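Local coordinates for protein putative nucleotide-diphospho-sugar transferase (Desulfovibrio desulfuricans subsp. desulfuricans, PDB 3CGX) that probably transfers a sugar from a nucleotide-diphosphate donor, as glycosyltransferases of the GT-A type do, at residues I7-K12 / Q41-G46; K68-L73 / H77-Q82; S111-Y116 / G142-G147. All coordinates share one frame; numbering follows the deposited sequence.

Interaction 1 (I7-K12 / Q41-G46); sequences ILFFVK and QDMLQG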
loop_
_atom_site.group_PDB
_atom_site.type_symbol
_atom_site.label_atom_id
_atom_site.label_comp_id
_atom_site.label_asym_id
_atom_site.label_seq_id
_atom_site.Cartn_x
_atom_site.Cartn_y
_atom_site.Cartn_z
ATOM N N ILE A 7 -1.349 -8.267 8.086
ATOM C CA ILE A 7 -1.180 -7.144 7.144
ATOM C C ILE A 7 -0.713 -7.691 5.806
ATOM O O ILE A 7 0.298 -8.405 5.737
ATOM C CB ILE A 7 -0.142 -6.106 7.599
ATOM C CG1 ILE A 7 -0.502 -5.481 8.951
ATOM C CG2 ILE A 7 0.067 -5.044 6.523
ATOM C CD1 ILE A 7 0.762 -4.934 9.688
ATOM N N LEU A 8 -1.504 -7.438 4.770
ATOM C CA LEU A 8 -1.136 -7.792 3.405
ATOM C C LEU A 8 -0.629 -6.536 2.720
ATOM O O LEU A 8 -1.370 -5.561 2.522
ATOM C CB LEU A 8 -2.300 -8.360 2.639
ATOM C CG LEU A 8 -3.077 -9.482 3.306
ATOM C CD1 LEU A 8 -4.345 -9.869 2.498
ATOM C CD2 LEU A 8 -2.139 -10.685 3.601
ATOM N N PHE A 9 0.636 -6.597 2.345
ATOM C CA PHE A 9 1.395 -5.448 1.824
ATOM C C PHE A 9 1.720 -5.659 0.343
ATOM O O PHE A 9 2.500 -6.494 -0.022
ATOM C CB PHE A 9 2.621 -5.231 2.709
ATOM C CG PHE A 9 3.484 -4.015 2.351
ATOM C CD1 PHE A 9 2.908 -2.780 2.055
ATOM C CD2 PHE A 9 4.873 -4.089 2.398
ATOM C CE1 PHE A 9 3.708 -1.654 1.819
ATOM C CE2 PHE A 9 5.665 -2.932 2.121
ATOM C CZ PHE A 9 5.051 -1.739 1.810
ATOM N N PHE A 10 1.036 -4.900 -0.500
ATOM C CA PHE A 10 1.098 -5.045 -1.952
ATOM C C PHE A 10 2.200 -4.188 -2.532
ATOM O O PHE A 10 2.232 -2.960 -2.357
ATOM C CB PHE A 10 -0.284 -4.705 -2.575
ATOM C CG PHE A 10 -1.220 -5.867 -2.700
ATOM C CD1 PHE A 10 -1.360 -6.806 -1.686
ATOM C CD2 PHE A 10 -2.025 -6.004 -3.850
ATOM C CE1 PHE A 10 -2.192 -7.886 -1.850
ATOM C CE2 PHE A 10 -2.907 -7.058 -3.982
ATOM C CZ PHE A 10 -2.990 -8.003 -3.004
ATOM N N VAL A 11 3.126 -4.877 -3.206
ATOM C CA VAL A 11 4.368 -4.336 -3.756
ATOM C C VAL A 11 4.640 -4.882 -5.167
ATOM O O VAL A 11 4.024 -5.824 -5.617
ATOM C CB VAL A 11 5.591 -4.702 -2.814
ATOM C CG1 VAL A 11 5.396 -4.152 -1.366
ATOM C CG2 VAL A 11 5.869 -6.253 -2.784
ATOM N N LYS A 12 5.518 -4.215 -5.872
ATOM C CA LYS A 12 6.121 -4.701 -7.121
ATOM C C LYS A 12 7.664 -4.601 -7.027
ATOM O O LYS A 12 8.207 -3.672 -6.409
ATOM C CB LYS A 12 5.621 -3.904 -8.319
ATOM C CG LYS A 12 6.081 -4.407 -9.662
ATOM C CD LYS A 12 5.349 -3.786 -10.823
ATOM C CE LYS A 12 5.898 -4.319 -12.171
ATOM N NZ LYS A 12 5.198 -3.626 -13.256
ATOM N N GLN A 41 11.044 -0.271 1.454
ATOM C CA GLN A 41 11.922 -0.498 2.610
ATOM C C GLN A 41 11.504 0.248 3.842
ATOM O O GLN A 41 11.471 -0.304 4.933
ATOM C CB GLN A 41 13.369 -0.117 2.293
ATOM C CG GLN A 41 13.986 -1.072 1.340
ATOM C CD GLN A 41 15.349 -0.637 0.856
ATOM O OE1 GLN A 41 15.774 -1.102 -0.180
ATOM N NE2 GLN A 41 16.043 0.273 1.598
ATOM N N ASP A 42 11.218 1.524 3.694
ATOM C CA ASP A 42 10.824 2.321 4.828
ATOM C C ASP A 42 9.508 1.861 5.428
ATOM O O ASP A 42 9.384 1.770 6.664
ATOM C CB ASP A 42 10.710 3.822 4.478
ATOM C CG ASP A 42 12.055 4.461 4.143
ATOM O OD1 ASP A 42 13.081 3.851 4.423
ATOM O OD2 ASP A 42 12.053 5.553 3.559
HETATM N N MSE A 43 8.514 1.591 4.579
HETATM C CA MSE A 43 7.208 1.123 5.091
HETATM C C MSE A 43 7.343 -0.218 5.811
HETATM O O MSE A 43 6.747 -0.405 6.878
HETATM C CB MSE A 43 6.170 1.047 3.970
HETATM C CG MSE A 43 5.802 2.405 3.348
HETATM SE SE MSE A 43 4.476 2.219 1.989
HETATM C CE MSE A 43 2.934 1.857 3.171
ATOM N N LEU A 44 8.141 -1.115 5.256
ATOM C CA LEU A 44 8.383 -2.451 5.848
ATOM C C LEU A 44 8.981 -2.363 7.241
ATOM O O LEU A 44 8.555 -3.082 8.164
ATOM C CB LEU A 44 9.241 -3.334 4.917
ATOM C CG LEU A 44 9.580 -4.749 5.391
ATOM C CD1 LEU A 44 8.291 -5.559 5.437
ATOM C CD2 LEU A 44 10.692 -5.429 4.504
ATOM N N GLN A 45 9.929 -1.450 7.409
ATOM C CA GLN A 45 10.551 -1.231 8.695
ATOM C C GLN A 45 9.507 -0.849 9.745
ATOM O O GLN A 45 9.525 -1.362 10.879
ATOM C CB GLN A 45 11.656 -0.167 8.563
ATOM C CG GLN A 45 12.357 0.163 9.843
ATOM C CD GLN A 45 13.563 1.050 9.595
ATOM O OE1 GLN A 45 13.641 1.777 8.585
ATOM N NE2 GLN A 45 14.521 0.981 10.493
ATOM N N GLY A 46 8.604 0.033 9.360
ATOM C CA GLY A 46 7.482 0.438 10.190
ATOM C C GLY A 46 6.445 -0.679 10.443
ATOM O O GLY A 46 6.062 -0.940 11.582
#

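Interaction 2 (K68-L73 / H77-Q82); sequences KFKAWL and HMFAAQ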
loop_
_atom_site.group_PDB
_atom_site.type_symbol
_atom_site.label_atom_id
_atom_site.label_comp_id
_atom_site.label_asym_id
_atom_site.label_seq_id
_atom_site.Cartn_x
_atom_site.Cartn_y
_atom_site.Cartn_z
ATOM N N LYS A 68 14.741 -12.975 -5.609
ATOM C CA LYS A 68 15.042 -11.528 -5.794
ATOM C C LYS A 68 14.477 -10.747 -4.597
ATOM O O LYS A 68 15.126 -9.891 -3.987
ATOM C CB LYS A 68 14.481 -10.980 -7.107
ATOM C CG LYS A 68 15.365 -11.172 -8.266
ATOM C CD LYS A 68 14.727 -10.633 -9.548
ATOM C CE LYS A 68 14.804 -9.129 -9.553
ATOM N NZ LYS A 68 14.622 -8.555 -10.911
ATOM N N PHE A 69 13.279 -11.145 -4.195
ATOM C CA PHE A 69 12.622 -10.561 -3.027
ATOM C C PHE A 69 13.356 -10.862 -1.726
ATOM O O PHE A 69 13.509 -9.980 -0.884
ATOM C CB PHE A 69 11.137 -10.954 -2.933
ATOM C CG PHE A 69 10.234 -9.986 -3.667
ATOM C CD1 PHE A 69 9.925 -8.746 -3.088
ATOM C CD2 PHE A 69 9.792 -10.261 -4.943
ATOM C CE1 PHE A 69 9.141 -7.809 -3.776
ATOM C CE2 PHE A 69 9.013 -9.322 -5.650
ATOM C CZ PHE A 69 8.686 -8.096 -5.056
ATOM N N LYS A 70 13.800 -12.104 -1.572
ATOM C CA LYS A 70 14.553 -12.494 -0.362
ATOM C C LYS A 70 15.868 -11.709 -0.292
ATOM O O LYS A 70 16.270 -11.211 0.775
ATOM C CB LYS A 70 14.793 -14.028 -0.285
ATOM C CG LYS A 70 13.498 -14.805 -0.322
ATOM C CD LYS A 70 13.517 -16.259 0.139
ATOM C CE LYS A 70 14.829 -16.974 0.100
ATOM N NZ LYS A 70 14.566 -18.486 0.075
ATOM N N ALA A 71 16.549 -11.589 -1.425
ATOM C CA ALA A 71 17.832 -10.888 -1.466
ATOM C C ALA A 71 17.674 -9.400 -1.181
ATOM O O ALA A 71 18.583 -8.751 -0.685
ATOM C CB ALA A 71 18.564 -11.131 -2.812
ATOM N N TRP A 72 16.509 -8.871 -1.493
ATOM C CA TRP A 72 16.247 -7.431 -1.328
ATOM C C TRP A 72 15.781 -7.090 0.099
ATOM O O TRP A 72 16.450 -6.344 0.817
ATOM C CB TRP A 72 15.220 -6.943 -2.355
ATOM C CG TRP A 72 14.718 -5.523 -2.125
ATOM C CD1 TRP A 72 15.399 -4.501 -1.549
ATOM C CD2 TRP A 72 13.443 -4.999 -2.486
ATOM N NE1 TRP A 72 14.626 -3.362 -1.504
ATOM C CE2 TRP A 72 13.418 -3.636 -2.078
ATOM C CE3 TRP A 72 12.312 -5.546 -3.090
ATOM C CZ2 TRP A 72 12.318 -2.825 -2.270
ATOM C CZ3 TRP A 72 11.203 -4.746 -3.276
ATOM C CH2 TRP A 72 11.211 -3.396 -2.866
ATOM N N LEU A 73 14.649 -7.670 0.479
ATOM C CA LEU A 73 13.995 -7.404 1.785
ATOM C C LEU A 73 14.348 -8.394 2.904
ATOM O O LEU A 73 14.112 -8.116 4.062
ATOM C CB LEU A 73 12.478 -7.299 1.594
ATOM C CG LEU A 73 12.080 -6.189 0.625
ATOM C CD1 LEU A 73 10.607 -6.243 0.287
ATOM C CD2 LEU A 73 12.432 -4.808 1.237
ATOM N N HIS A 77 11.239 -12.890 5.867
ATOM C CA HIS A 77 9.859 -12.388 5.614
ATOM C C HIS A 77 9.057 -13.374 4.780
ATOM O O HIS A 77 9.602 -14.269 4.095
ATOM C CB HIS A 77 9.900 -11.025 4.898
ATOM C CG HIS A 77 10.800 -10.047 5.570
ATOM N ND1 HIS A 77 10.452 -9.415 6.739
ATOM C CD2 HIS A 77 12.070 -9.680 5.306
ATOM C CE1 HIS A 77 11.456 -8.651 7.137
ATOM N NE2 HIS A 77 12.458 -8.806 6.292
HETATM N N MSE A 78 7.742 -13.239 4.891
HETATM C CA MSE A 78 6.817 -14.096 4.159
HETATM C C MSE A 78 6.416 -13.363 2.887
HETATM O O MSE A 78 5.886 -12.240 2.921
HETATM C CB MSE A 78 5.590 -14.435 5.016
HETATM C CG MSE A 78 5.971 -15.209 6.232
HETATM SE SE MSE A 78 4.439 -15.669 7.399
HETATM C CE MSE A 78 4.217 -13.936 8.380
ATOM N N PHE A 79 6.701 -14.001 1.758
ATOM C CA PHE A 79 6.430 -13.439 0.445
ATOM C C PHE A 79 5.465 -14.372 -0.283
ATOM O O PHE A 79 5.545 -15.582 -0.123
ATOM C CB PHE A 79 7.704 -13.330 -0.393
ATOM C CG PHE A 79 8.804 -12.483 0.212
ATOM C CD1 PHE A 79 8.779 -11.091 0.066
ATOM C CD2 PHE A 79 9.903 -13.060 0.826
ATOM C CE1 PHE A 79 9.792 -10.298 0.606
ATOM C CE2 PHE A 79 10.937 -12.251 1.374
ATOM C CZ PHE A 79 10.865 -10.889 1.257
ATOM N N ALA A 80 4.564 -13.790 -1.070
ATOM C CA ALA A 80 3.653 -14.552 -1.941
ATOM C C ALA A 80 3.358 -13.737 -3.167
ATOM O O ALA A 80 3.231 -12.513 -3.075
ATOM C CB ALA A 80 2.343 -14.910 -1.224
ATOM N N ALA A 81 3.250 -14.412 -4.321
ATOM C CA ALA A 81 2.820 -13.740 -5.547
ATOM C C ALA A 81 1.358 -13.384 -5.386
ATOM O O ALA A 81 0.582 -14.127 -4.813
ATOM C CB ALA A 81 3.027 -14.594 -6.843
ATOM N N GLN A 82 1.006 -12.227 -5.890
ATOM C CA GLN A 82 -0.388 -11.844 -6.061
ATOM C C GLN A 82 -0.895 -12.735 -7.181
ATOM O O GLN A 82 -0.161 -13.063 -8.137
ATOM C CB GLN A 82 -0.545 -10.386 -6.476
ATOM C CG GLN A 82 -0.155 -9.326 -5.417
ATOM C CD GLN A 82 -0.271 -7.913 -5.973
ATOM O OE1 GLN A 82 -1.155 -7.651 -6.803
ATOM N NE2 GLN A 82 0.613 -6.980 -5.518
#

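Interaction 3 (S111-Y116 / G142-G147); sequences SDIPDY and GYYLIG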
loop_
_atom_site.group_PDB
_atom_site.type_symbol
_atom_site.label_atom_id
_atom_site.label_comp_id
_atom_site.label_asym_id
_atom_site.label_seq_id
_atom_site.Cartn_x
_atom_site.Cartn_y
_atom_site.Cartn_z
ATOM N N SER A 111 1.778 0.309 -1.472
ATOM C CA SER A 111 3.133 0.694 -1.137
ATOM C C SER A 111 3.551 2.045 -1.721
ATOM O O SER A 111 4.752 2.307 -1.882
ATOM C CB SER A 111 4.103 -0.395 -1.651
ATOM O OG SER A 111 3.766 -0.832 -2.935
ATOM N N ASP A 112 2.562 2.883 -1.994
ATOM C CA ASP A 112 2.776 4.216 -2.613
ATOM C C ASP A 112 2.582 5.369 -1.631
ATOM O O ASP A 112 2.479 6.511 -2.054
ATOM C CB ASP A 112 1.770 4.420 -3.785
ATOM C CG ASP A 112 1.978 3.421 -4.889
ATOM O OD1 ASP A 112 3.112 3.331 -5.429
ATOM O OD2 ASP A 112 1.043 2.647 -5.141
ATOM N N ILE A 113 2.584 5.043 -0.331
ATOM C CA ILE A 113 2.341 5.993 0.745
ATOM C C ILE A 113 3.411 5.918 1.818
ATOM O O ILE A 113 3.108 5.616 3.015
ATOM C CB ILE A 113 0.880 5.788 1.356
ATOM C CG1 ILE A 113 0.603 4.328 1.727
ATOM C CG2 ILE A 113 -0.219 6.347 0.403
ATOM C CD1 ILE A 113 -0.600 4.166 2.606
ATOM N N PRO A 114 4.658 6.267 1.436
ATOM C CA PRO A 114 5.803 5.971 2.286
ATOM C C PRO A 114 5.809 6.664 3.618
ATOM O O PRO A 114 6.441 6.204 4.540
ATOM C CB PRO A 114 6.980 6.407 1.428
ATOM C CG PRO A 114 6.430 7.444 0.529
ATOM C CD PRO A 114 5.085 6.962 0.194
ATOM N N ASP A 115 5.116 7.779 3.724
ATOM C CA ASP A 115 5.094 8.530 4.982
ATOM C C ASP A 115 3.906 8.177 5.884
ATOM O O ASP A 115 3.599 8.902 6.835
ATOM C CB ASP A 115 5.082 10.056 4.767
ATOM C CG ASP A 115 3.853 10.564 3.997
ATOM O OD1 ASP A 115 3.190 9.831 3.217
ATOM O OD2 ASP A 115 3.553 11.774 4.146
ATOM N N TYR A 116 3.181 7.122 5.542
ATOM C CA TYR A 116 1.999 6.812 6.296
ATOM C C TYR A 116 2.394 6.370 7.698
ATOM O O TYR A 116 3.199 5.468 7.841
ATOM C CB TYR A 116 1.208 5.687 5.658
ATOM C CG TYR A 116 -0.214 5.578 6.187
ATOM C CD1 TYR A 116 -1.193 6.489 5.785
ATOM C CD2 TYR A 116 -0.590 4.567 7.036
ATOM C CE1 TYR A 116 -2.502 6.393 6.237
ATOM C CE2 TYR A 116 -1.901 4.459 7.476
ATOM C CZ TYR A 116 -2.839 5.375 7.082
ATOM O OH TYR A 116 -4.161 5.268 7.511
ATOM N N GLY A 142 -9.353 6.332 -5.412
ATOM C CA GLY A 142 -9.392 4.954 -4.968
ATOM C C GLY A 142 -9.173 4.892 -3.471
ATOM O O GLY A 142 -9.565 5.792 -2.734
ATOM N N TYR A 143 -8.545 3.812 -3.046
ATOM C CA TYR A 143 -8.231 3.590 -1.617
ATOM C C TYR A 143 -6.852 2.984 -1.443
ATOM O O TYR A 143 -6.410 2.211 -2.269
ATOM C CB TYR A 143 -9.316 2.754 -0.945
ATOM C CG TYR A 143 -9.678 1.417 -1.563
ATOM C CD1 TYR A 143 -8.973 0.258 -1.230
ATOM C CD2 TYR A 143 -10.744 1.303 -2.463
ATOM C CE1 TYR A 143 -9.331 -0.965 -1.772
ATOM C CE2 TYR A 143 -11.119 0.058 -3.006
ATOM C CZ TYR A 143 -10.412 -1.072 -2.646
ATOM O OH TYR A 143 -10.756 -2.321 -3.142
ATOM N N TYR A 144 -6.179 3.375 -0.370
ATOM C CA TYR A 144 -4.837 2.939 -0.085
ATOM C C TYR A 144 -4.816 1.786 0.926
ATOM O O TYR A 144 -3.787 1.121 1.129
ATOM C CB TYR A 144 -3.993 4.099 0.443
ATOM C CG TYR A 144 -4.463 4.666 1.787
ATOM C CD1 TYR A 144 -4.106 4.054 3.019
ATOM C CD2 TYR A 144 -5.221 5.811 1.837
ATOM C CE1 TYR A 144 -4.517 4.568 4.237
ATOM C CE2 TYR A 144 -5.650 6.332 3.075
ATOM C CZ TYR A 144 -5.273 5.729 4.265
ATOM O OH TYR A 144 -5.754 6.295 5.429
ATOM N N LEU A 145 -5.948 1.591 1.591
ATOM C CA LEU A 145 -6.114 0.489 2.545
ATOM C C LEU A 145 -7.562 -0.016 2.570
ATOM O O LEU A 145 -8.515 0.761 2.460
ATOM C CB LEU A 145 -5.659 0.902 3.957
ATOM C CG LEU A 145 -5.733 -0.104 5.136
ATOM C CD1 LEU A 145 -4.631 0.207 6.207
ATOM C CD2 LEU A 145 -7.174 -0.191 5.785
ATOM N N ILE A 146 -7.705 -1.330 2.677
ATOM C CA ILE A 146 -9.016 -1.957 2.908
ATOM C C ILE A 146 -8.835 -3.089 3.933
ATOM O O ILE A 146 -7.847 -3.809 3.891
ATOM C CB ILE A 146 -9.678 -2.461 1.592
ATOM C CG1 ILE A 146 -11.121 -2.884 1.887
ATOM C CG2 ILE A 146 -8.792 -3.534 0.849
ATOM C CD1 ILE A 146 -11.973 -2.968 0.614
ATOM N N GLY A 147 -9.759 -3.220 4.865
ATOM C CA GLY A 147 -9.716 -4.274 5.869
ATOM C C GLY A 147 -11.061 -4.815 6.246
ATOM O O GLY A 147 -12.073 -4.143 6.125
#

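Interaction 1 (I7-K12 / Q41-G46)
Phe9, on the inner strand 5-11 of the Rossmann-like sheet, meets Met43 and Leu44 where helix 29-47 lies across one face of that sheet. With CG anti to the backbone N (chi1 -177°), the phenyl ring of Phe9 reaches out from the strand to the helix and brings the CE1-CZ side of the ring against selenomethionine Met43. Phe9 CZ touches Met43 CB at 3.7 Å, and Phe9 CE1 lies 3.8 Å from the terminal Met43 CE. Between these two touches the selenium sits at the ring edge, 78° off the ring normal, with Met43 SE 5.1 Å from the ring centroid: a Met-aromatic contact of the edge kind. The bend at chi3 (73°) brings the Met43 methyl beside CE1. Leu44 comes close through its backbone, Leu44 N lying 4.4 Å from Phe9 CE2, while its side chain leans on Leu54 of the neighbouring strand 53-58. Val11 CG1, two residues along the strand, lies over one face of the Phe9 ring toward its rim. The contact is buried and its side-chain contacts are apolar, with no hydrogen bond between strand and helix. Leu8 and Phe10 pack instead on helix 87-100 across the sheet. An inner strand sandwiched by helices in this way is typical of the alpha/beta/alpha layering of GT-A glycosyltransferases.

Interaction 2 (K68-L73 / H77-Q82)
Phe79 puts its ring against three residues of helix 65-73, each meeting a different part of it. Phe69 CB stands over one face, 3.9 Å from the centroid of the Phe79 ring and 17° off its normal, a CH-pi contact. Leu73 CB lies in the plane of the ring at its edge, 4.0 Å from Phe79 CZ. The aliphatic stem of Lys70 approaches obliquely, with Lys70 CG 4.0 Å from Phe79 CE2. The end of the ring also reaches the helix backbone, Phe79 CZ lying 3.5 Å from the carbonyl Phe69 O. Phe79 CG is anti to its own carbonyl carbon, which extends the ring from the strand into this group. The Phe69 and Phe79 rings are oblique to each other, with planes at 44° and centroids 5.7 Å apart. Beyond CB the Phe69 ring turns from the strand and stacks on Tyr58, meets Tyr13 edge-to-face and touches Val11. A second shell holds the remaining members. The ammonium group of Lys70 makes a salt bridge with Glu67, leaving its CG beside the ring; Leu73 rests on Val40, Gln41 and Leu44 of helix 29-47, and Phe79 also packs on Ile56 of strand 53-58. The short segments run roughly antiparallel, 143° apart, as the helix and second strand of the beta-alpha-beta unit that begins with strand 53-58. Since no hydrogen bond links the two segments, the helix is probably held on this end strand of the sheet chiefly by hydrophobic and CH-pi contacts, while the lysine's charge is directed to a glutamate of its own helix.

Interaction 3 (S111-Y116 / G142-G147)
Tyr116 and Tyr144 reach toward each other from the loop after strand 105-109 and from the corner in 142-147, their side chains crossing at about a right angle and their ring planes inclined at 58°. The ring centroids are 4.9 Å apart, an oblique pairing in which Tyr116 CE1 and Tyr144 CE1 touch at 3.4 Å. Their hydroxyls complete the join: Tyr116 OH donates to Tyr144 OH at 2.8 Å, coming in at the edge of the Tyr144 ring and near its plane. Tyr144 OH is hydrogen-bonded in turn to the carbonyl oxygen of Pro187, so the buried phenol is held by two partners. Nearer its root the same ring is met by Ile113, whose CD1 lies 3.5 Å from Tyr144 CD1, also crossing at roughly a right angle. At the corner in the chain, CG of Tyr144 falls between the backbone N and the carbonyl carbon (chi1 64°), which turns the ring toward the 111-116 loop. A type I turn from Ile113 to Tyr116, closed by Tyr116 N to Ile113 O at 2.9 Å, sets both loop residues facing this ring. The loop follows strand 105-109, the position where GT-A enzymes commonly carry their DXD-type motif.

How the interactions relate
Interaction 1 comes first along the chain, bringing helix 29-47 back onto strand 5-11 after the loop through helix 21-27. Interaction 2 follows with a short connection of three residues between its segments, joining helix 65-73 to edge strand 78-81, and interaction 3 closes a longer excursion through helix 118-127 and strand 133-137. The three are in series, without nesting or crossing. Interaction 1 lies between the others: Gln41 OE1 is 2.9 Å from Trp72 NE1 of interaction 2, while Met43 CE is 3.7 Å from Ile113 CG1 of interaction 3. Interactions 2 and 3 do not touch, yet all reach one mixed sheet of strand order 3-2-1-4-6-5-7, as in nucleotide-diphospho-sugar transferases.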